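Local coordinates for citrate synthase (Thermotoga maritima, PDB 2P2W), which probably catalyses the condensation of oxaloacetate with acetyl-CoA and water to citrate and CoA, the entry step of the tricarboxylic acid cycle, at residues H89-D92 with V93-F97; A127-Y130 with R131-K134; R314-F317 with T318-A322. One frame throughout, in Å; residues are numbered along the deposited sequence.

How the interactions relate
The three contacts are first or last turns of neighbouring helices, and Tyr90 of interaction 1 is their common meeting point. Its hydroxyl OH lies 3.2 Å from Tyr130 CA of interaction 2, while Tyr90 CB packs 3.7 Å from Ala319 CB of interaction 3. The centres of interactions 1 and 3 are about 11 Å apart, those of 1 and 2 about 12 Å. Interactions 2 and 3 barely meet, through Tyr130 CB and Met316 CE at 4.3 Å. Distance from the active site grows in the order 3, 1, 2: the side chain of Phe321 lies about 4 Å from a bound citrate, that of Ile91 about 12 Å, and 127-134 lies farther off.

Interaction 1 (H89-D92 with V93-F97); sequences HYID and VLKIF
His89 O accepts the amide of Val93, the first of four successive i to i+4 backbone bonds that tie 89-92 to 93-97 and run on through Tyr90 to Leu94, Ile91 to Lys95 and Asp92 to Ile96. The two segments are one unbroken chain, the opening turns of helix 90-98, and the CA atoms of Ile91 and Leu94 stand 5.2 Å apart. His89 itself is the N-cap: its ring nitrogen ND1 takes the amide of Ile91 at 3.0 Å, an N-H that has no earlier helical carbonyl to use. That amide sits 17° out of the imidazole plane. The other ring nitrogen, NE2, is bonded to Glu216, which pins the ring from its far side.

One turn on, Asp92 and Lys95 lie side by side and point the same way. Both have CG beside the backbone N (chi1 -71° in each), and the lysine chain then runs extended, which brings NZ to 2.9 Å from Asp92 OD1, nearly along the carboxylate C-O bond. This salt bridge is buried, and each charge has a second partner: Asp92 OD2 pairs with Lys207, and Lys95 NZ bonds Ser197 of the second subunit. The aliphatic part of Lys95 is used as well, its CE resting 3.9 Å from Ile91 CG2. A long chain with a charged end suits a place where apolar neighbours give way to the subunit interface.

Beta-branched Val93 brings CG2 to 3.4 Å from His89 O, beside the first carbonyl. The whole is a histidine-capped helix start with an i to i+3 ion pair, here joining one helix of the mainly helical citrate synthase fold to the dimer interface.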
loop_
_atom_site.group_PDB
_atom_site.type_symbol
_atom_site.label_atom_id
_atom_site.label_comp_id
_atom_site.label_asym_id
_atom_site.label_seq_id
_atom_site.Cartn_x
_atom_site.Cartn_y
_atom_site.Cartn_z
ATOM N N HIS A 89 11.687 -1.995 12.270
ATOM C CA HIS A 89 10.863 -3.197 12.196
ATOM C C HIS A 89 11.201 -3.793 10.826
ATOM O O HIS A 89 11.355 -3.058 9.845
ATOM C CB HIS A 89 9.376 -2.828 12.280
ATOM C CG HIS A 89 8.453 -4.010 12.335
ATOM N ND1 HIS A 89 8.127 -4.754 11.221
ATOM C CD2 HIS A 89 7.779 -4.569 13.370
ATOM C CE1 HIS A 89 7.289 -5.717 11.566
ATOM N NE2 HIS A 89 7.062 -5.626 12.864
ATOM N N TYR A 90 11.323 -5.113 10.750
ATOM C CA TYR A 90 11.681 -5.758 9.486
ATOM C C TYR A 90 10.758 -5.491 8.298
ATOM O O TYR A 90 11.226 -5.430 7.159
ATOM C CB TYR A 90 11.872 -7.259 9.713
ATOM C CG TYR A 90 13.174 -7.558 10.419
ATOM C CD1 TYR A 90 14.362 -7.690 9.699
ATOM C CD2 TYR A 90 13.236 -7.634 11.812
ATOM C CE1 TYR A 90 15.582 -7.887 10.345
ATOM C CE2 TYR A 90 14.453 -7.828 12.470
ATOM C CZ TYR A 90 15.620 -7.952 11.727
ATOM O OH TYR A 90 16.829 -8.126 12.364
ATOM N N ILE A 91 9.460 -5.328 8.539
ATOM C CA ILE A 91 8.545 -5.036 7.437
ATOM C C ILE A 91 8.948 -3.694 6.814
ATOM O O ILE A 91 8.922 -3.531 5.588
ATOM C CB ILE A 91 7.068 -4.949 7.916
ATOM C CG1 ILE A 91 6.521 -6.352 8.213
ATOM C CG2 ILE A 91 6.207 -4.257 6.852
ATOM C CD1 ILE A 91 6.389 -7.261 6.989
ATOM N N ASP A 92 9.322 -2.735 7.661
ATOM C CA ASP A 92 9.732 -1.420 7.175
ATOM C C ASP A 92 11.049 -1.509 6.412
ATOM O O ASP A 92 11.256 -0.797 5.428
ATOM C CB ASP A 92 9.863 -0.428 8.336
ATOM C CG ASP A 92 8.515 -0.045 8.925
ATOM O OD1 ASP A 92 7.497 -0.216 8.224
ATOM O OD2 ASP A 92 8.474 0.432 10.076
ATOM N N VAL A 93 11.935 -2.386 6.873
ATOM C CA VAL A 93 13.223 -2.587 6.219
ATOM C C VAL A 93 12.969 -3.048 4.784
ATOM O O VAL A 93 13.602 -2.563 3.840
ATOM C CB VAL A 93 14.062 -3.650 6.972
ATOM C CG1 VAL A 93 15.306 -4.005 6.173
ATOM C CG2 VAL A 93 14.457 -3.109 8.343
ATOM N N LEU A 94 12.031 -3.981 4.628
ATOM C CA LEU A 94 11.671 -4.488 3.306
ATOM C C LEU A 94 11.153 -3.354 2.416
ATOM O O LEU A 94 11.520 -3.264 1.245
ATOM C CB LEU A 94 10.606 -5.583 3.426
ATOM C CG LEU A 94 11.087 -6.955 3.919
ATOM C CD1 LEU A 94 9.895 -7.856 4.218
ATOM C CD2 LEU A 94 11.984 -7.579 2.866
ATOM N N LYS A 95 10.303 -2.490 2.970
ATOM C CA LYS A 95 9.755 -1.367 2.206
ATOM C C LYS A 95 10.877 -0.513 1.634
ATOM O O LYS A 95 10.882 -0.166 0.448
ATOM C CB LYS A 95 8.891 -0.468 3.090
ATOM C CG LYS A 95 7.563 -1.042 3.533
ATOM C CD LYS A 95 6.912 -0.035 4.459
ATOM C CE LYS A 95 5.813 -0.647 5.298
ATOM N NZ LYS A 95 5.362 0.338 6.321
ATOM N N ILE A 96 11.818 -0.161 2.505
ATOM C CA ILE A 96 12.957 0.664 2.119
ATOM C C ILE A 96 13.723 0.090 0.936
ATOM O O ILE A 96 13.917 0.759 -0.078
ATOM C CB ILE A 96 13.945 0.829 3.294
ATOM C CG1 ILE A 96 13.274 1.597 4.436
ATOM C CG2 ILE A 96 15.204 1.552 2.817
ATOM C CD1 ILE A 96 14.092 1.620 5.727
ATOM N N PHE A 97 14.162 -1.155 1.063
ATOM C CA PHE A 97 14.981 -1.735 0.003
ATOM C C PHE A 97 14.194 -2.032 -1.292
ATOM O O PHE A 97 14.759 -2.208 -2.361
ATOM C CB PHE A 97 15.671 -2.997 0.542
ATOM C CG PHE A 97 16.820 -2.609 1.436
ATOM C CD1 PHE A 97 17.980 -2.079 0.882
ATOM C CD2 PHE A 97 16.701 -2.729 2.813
ATOM C CE1 PHE A 97 19.018 -1.662 1.709
ATOM C CE2 PHE A 97 17.742 -2.308 3.635
ATOM C CZ PHE A 97 18.901 -1.767 3.092
#

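Interaction 2 (A127-Y130 with R131-K134); sequences AYYY and RYSK
A polar and aromatic C-terminal helix turn joins Tyr129 and Tyr130 to Tyr132, Ser133 and Lys134, where helix 110-133 ends and Lys134 leaves helical geometry. Regular i to i+4 bonds persist up to the Tyr129 to Ser133 pair, and the last, from Lys134 N to Tyr130 O at 3.2 Å, is more bent (N-H...O 135°).

Ser133 suits this end because its hydroxyl can fold back on the helix. With chi1 at 63°, OG stands between its own backbone N and carbonyl carbon and comes within 2.8 Å of Tyr130 O and 2.9 Å of Tyr129 O; which of the two takes its proton is not settled. Lys134 turns back over the same turn: its extended chain crosses the Tyr130 ring, CD lying 3.7 Å from CE1, and NZ donates to the phenol OH at 3.0 Å.

On another flank the Tyr129 ring offers CD1 to the edge of the Tyr132 ring, 4.1 Å from CD2. Both phenols reach loop backbone, Tyr129 OH at Pro85 O and Leu88 N, Tyr132 OH at Leu84 O, so tyrosine here combines apolar ring packing with a polar tip.

Chemically, backbone bonds hold the turn, and Ser133 OG and the Lys134-Tyr130 bond supplement them. The lysine ammonium lies near the helix C-terminus, where its charge would probably be favourable to the helix dipole.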
loop_
_atom_site.group_PDB
_atom_site.type_symbol
_atom_site.label_atom_id
_atom_site.label_comp_id
_atom_site.label_asym_id
_atom_site.label_seq_id
_atom_site.Cartn_x
_atom_site.Cartn_y
_atom_site.Cartn_z
ATOM N N ALA A 127 18.195 -10.996 6.262
ATOM C CA ALA A 127 19.413 -11.511 6.875
ATOM C C ALA A 127 20.468 -10.419 7.040
ATOM O O ALA A 127 21.077 -10.294 8.105
ATOM C CB ALA A 127 19.966 -12.665 6.048
ATOM N N TYR A 128 20.677 -9.624 5.995
ATOM C CA TYR A 128 21.657 -8.544 6.053
ATOM C C TYR A 128 21.341 -7.542 7.153
ATOM O O TYR A 128 22.238 -7.106 7.877
ATOM C CB TYR A 128 21.718 -7.797 4.721
ATOM C CG TYR A 128 22.590 -8.434 3.655
ATOM C CD1 TYR A 128 23.070 -9.737 3.786
ATOM C CD2 TYR A 128 22.915 -7.727 2.500
ATOM C CE1 TYR A 128 23.857 -10.321 2.782
ATOM C CE2 TYR A 128 23.691 -8.295 1.498
ATOM C CZ TYR A 128 24.159 -9.589 1.642
ATOM O OH TYR A 128 24.915 -10.140 0.635
ATOM N N TYR A 129 20.072 -7.160 7.274
ATOM C CA TYR A 129 19.704 -6.190 8.296
ATOM C C TYR A 129 19.866 -6.793 9.686
ATOM O O TYR A 129 20.245 -6.104 10.630
ATOM C CB TYR A 129 18.268 -5.692 8.098
ATOM C CG TYR A 129 17.915 -4.573 9.048
ATOM C CD1 TYR A 129 18.311 -3.257 8.783
ATOM C CD2 TYR A 129 17.270 -4.836 10.251
ATOM C CE1 TYR A 129 18.077 -2.235 9.706
ATOM C CE2 TYR A 129 17.028 -3.822 11.177
ATOM C CZ TYR A 129 17.435 -2.527 10.901
ATOM O OH TYR A 129 17.200 -1.535 11.826
ATOM N N TYR A 130 19.582 -8.082 9.800
ATOM C CA TYR A 130 19.723 -8.781 11.068
ATOM C C TYR A 130 21.185 -8.737 11.523
ATOM O O TYR A 130 21.483 -8.331 12.652
ATOM C CB TYR A 130 19.274 -10.230 10.908
ATOM C CG TYR A 130 19.434 -11.068 12.151
ATOM C CD1 TYR A 130 18.676 -10.809 13.293
ATOM C CD2 TYR A 130 20.335 -12.133 12.183
ATOM C CE1 TYR A 130 18.810 -11.593 14.437
ATOM C CE2 TYR A 130 20.475 -12.923 13.320
ATOM C CZ TYR A 130 19.710 -12.647 14.442
ATOM O OH TYR A 130 19.848 -13.426 15.568
ATOM N N ARG A 131 22.089 -9.155 10.637
ATOM C CA ARG A 131 23.520 -9.170 10.936
ATOM C C ARG A 131 24.010 -7.761 11.251
ATOM O O ARG A 131 24.725 -7.541 12.231
ATOM C CB ARG A 131 24.306 -9.724 9.744
ATOM C CG ARG A 131 23.878 -11.113 9.301
ATOM C CD ARG A 131 24.274 -12.186 10.310
ATOM N NE ARG A 131 25.723 -12.352 10.399
ATOM C CZ ARG A 131 26.321 -13.316 11.094
ATOM N NH1 ARG A 131 25.594 -14.205 11.759
ATOM N NH2 ARG A 131 27.644 -13.392 11.127
ATOM N N TYR A 132 23.622 -6.812 10.404
ATOM C CA TYR A 132 24.003 -5.416 10.570
ATOM C C TYR A 132 23.533 -4.852 11.907
ATOM O O TYR A 132 24.327 -4.300 12.670
ATOM C CB TYR A 132 23.421 -4.577 9.429
ATOM C CG TYR A 132 23.425 -3.088 9.693
ATOM C CD1 TYR A 132 24.623 -2.381 9.808
ATOM C CD2 TYR A 132 22.228 -2.385 9.835
ATOM C CE1 TYR A 132 24.629 -1.008 10.055
ATOM C CE2 TYR A 132 22.221 -1.016 10.085
ATOM C CZ TYR A 132 23.426 -0.333 10.193
ATOM O OH TYR A 132 23.420 1.020 10.437
ATOM N N SER A 133 22.243 -4.997 12.189
ATOM C CA SER A 133 21.675 -4.477 13.429
ATOM C C SER A 133 22.353 -5.040 14.677
ATOM O O SER A 133 22.350 -4.406 15.729
ATOM C CB SER A 133 20.170 -4.760 13.485
ATOM O OG SER A 133 19.910 -6.152 13.498
ATOM N N LYS A 134 22.938 -6.226 14.559
ATOM C CA LYS A 134 23.610 -6.848 15.693
ATOM C C LYS A 134 25.131 -6.733 15.634
ATOM O O LYS A 134 25.841 -7.400 16.389
ATOM C CB LYS A 134 23.191 -8.313 15.805
ATOM C CG LYS A 134 21.726 -8.466 16.178
ATOM C CD LYS A 134 21.354 -9.901 16.497
ATOM C CE LYS A 134 20.161 -9.936 17.437
ATOM N NZ LYS A 134 19.730 -11.325 17.758
#

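Interaction 3 (R314-F317 with T318-A322); sequences RNMF and TALFA
Met316 and Leu320 meet at the start of helix 317-337, where a loop winds into a long helix of the citrate synthase fold, and the first turn packs far more closely on one side than on the other. On the tight side Met316 O accepts the amide of Leu320 at 2.8 Å, nearly in line with the carbonyl bond, although the N-H...O angle is only 141°. The same amide makes a weak bond to Phe317 O, which also receives the amide of Phe321.

Apolar side chains pack beside these backbone bonds. Met316 carries CG anti to its backbone N (chi1 -169°), so that its flexible chain runs past Ala319 CB and puts SD 4.1 Å from Leu320 CD2. Ala319, being small, also leaves room for Tyr90 to pack against it. The other leucine methyl, CD1, is 4.4 Å from Phe317 CD1, so one methyl of Leu320 meets the thioether and the other, more loosely, the ring. Replacing Leu320 by an alanine would probably leave both Met316 SD and the Phe317 ring without this apolar neighbour and allow the thioether to turn. The flat ring of Phe317 offers a face on which Arg314 CA can lie, 3.5 Å above the plane over the ring centre.

Further along, the Phe321 side chain leads away to Asp300, predicted to be catalytic, and to a bound citrate. The looser side of the turn is the one where a water lies between Asn315 and Ala319: it donates to Asn315 O at 2.7 Å and accepts the amide of Ala319, whose N is 2.9 Å away.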
loop_
_atom_site.group_PDB
_atom_site.type_symbol
_atom_site.label_atom_id
_atom_site.label_comp_id
_atom_site.label_asym_id
_atom_site.label_seq_id
_atom_site.Cartn_x
_atom_site.Cartn_y
_atom_site.Cartn_z
ATOM N N ARG A 314 11.134 -11.760 17.212
ATOM C CA ARG A 314 9.695 -11.534 17.111
ATOM C C ARG A 314 9.315 -10.443 16.098
ATOM O O ARG A 314 8.285 -10.506 15.439
ATOM C CB ARG A 314 9.160 -11.193 18.503
ATOM C CG ARG A 314 9.304 -12.378 19.458
ATOM C CD ARG A 314 8.648 -12.139 20.822
ATOM N NE ARG A 314 8.713 -13.372 21.617
ATOM C CZ ARG A 314 8.160 -13.369 22.843
ATOM N NH1 ARG A 314 7.579 -12.279 23.312
ATOM N NH2 ARG A 314 8.185 -14.486 23.576
ATOM N N ASN A 315 10.157 -9.395 16.002
ATOM C CA ASN A 315 9.808 -8.318 15.078
ATOM C C ASN A 315 10.151 -8.652 13.618
ATOM O O ASN A 315 10.121 -7.806 12.729
ATOM C CB ASN A 315 10.453 -7.003 15.544
ATOM C CG ASN A 315 11.941 -7.019 15.311
ATOM O OD1 ASN A 315 12.598 -8.054 15.355
ATOM N ND2 ASN A 315 12.488 -5.811 15.091
ATOM N N MET A 316 10.509 -9.941 13.390
ATOM C CA MET A 316 10.704 -10.427 12.025
ATOM C C MET A 316 9.601 -11.418 11.595
ATOM O O MET A 316 9.524 -11.838 10.443
ATOM C CB MET A 316 12.087 -11.097 11.916
ATOM C CG MET A 316 12.474 -11.401 10.463
ATOM S SD MET A 316 13.860 -12.541 10.327
ATOM C CE MET A 316 15.177 -11.389 10.748
ATOM N N PHE A 317 8.757 -11.824 12.579
ATOM C CA PHE A 317 7.704 -12.812 12.281
ATOM C C PHE A 317 6.829 -12.395 11.066
ATOM O O PHE A 317 6.567 -13.193 10.178
ATOM C CB PHE A 317 6.805 -12.967 13.516
ATOM C CG PHE A 317 7.452 -13.768 14.620
ATOM C CD1 PHE A 317 8.804 -14.097 14.571
ATOM C CD2 PHE A 317 6.694 -14.134 15.726
ATOM C CE1 PHE A 317 9.387 -14.791 15.632
ATOM C CE2 PHE A 317 7.285 -14.824 16.784
ATOM C CZ PHE A 317 8.630 -15.153 16.739
ATOM N N THR A 318 6.367 -11.148 11.029
ATOM C CA THR A 318 5.537 -10.713 9.913
ATOM C C THR A 318 6.350 -10.706 8.616
ATOM O O THR A 318 5.820 -10.986 7.541
ATOM C CB THR A 318 4.945 -9.300 10.153
ATOM O OG1 THR A 318 4.192 -9.296 11.371
ATOM C CG2 THR A 318 4.010 -8.917 9.014
ATOM N N ALA A 319 7.640 -10.395 8.719
ATOM C CA ALA A 319 8.502 -10.370 7.538
ATOM C C ALA A 319 8.722 -11.793 7.021
ATOM O O ALA A 319 8.921 -12.003 5.823
ATOM C CB ALA A 319 9.838 -9.710 7.871
ATOM N N LEU A 320 8.696 -12.770 7.926
ATOM C CA LEU A 320 8.866 -14.169 7.528
ATOM C C LEU A 320 7.623 -14.595 6.754
ATOM O O LEU A 320 7.702 -15.356 5.788
ATOM C CB LEU A 320 9.050 -15.062 8.758
ATOM C CG LEU A 320 10.389 -14.895 9.483
ATOM C CD1 LEU A 320 10.349 -15.664 10.801
ATOM C CD2 LEU A 320 11.529 -15.384 8.599
ATOM N N PHE A 321 6.473 -14.101 7.202
ATOM C CA PHE A 321 5.197 -14.374 6.554
ATOM C C PHE A 321 5.305 -13.801 5.134
ATOM O O PHE A 321 4.988 -14.475 4.150
ATOM C CB PHE A 321 4.080 -13.663 7.334
ATOM C CG PHE A 321 2.678 -14.087 6.960
ATOM C CD1 PHE A 321 2.380 -14.580 5.692
ATOM C CD2 PHE A 321 1.636 -13.938 7.878
ATOM C CE1 PHE A 321 1.071 -14.915 5.342
ATOM C CE2 PHE A 321 0.321 -14.271 7.538
ATOM C CZ PHE A 321 0.039 -14.759 6.269
ATOM N N ALA A 322 5.779 -12.559 5.038
ATOM C CA ALA A 322 5.922 -11.878 3.750
ATOM C C ALA A 322 6.898 -12.574 2.798
ATOM O O ALA A 322 6.685 -12.603 1.585
ATOM C CB ALA A 322 6.361 -10.428 3.975
HETATM O O HOH W 1 8.339 -8.608 10.908
#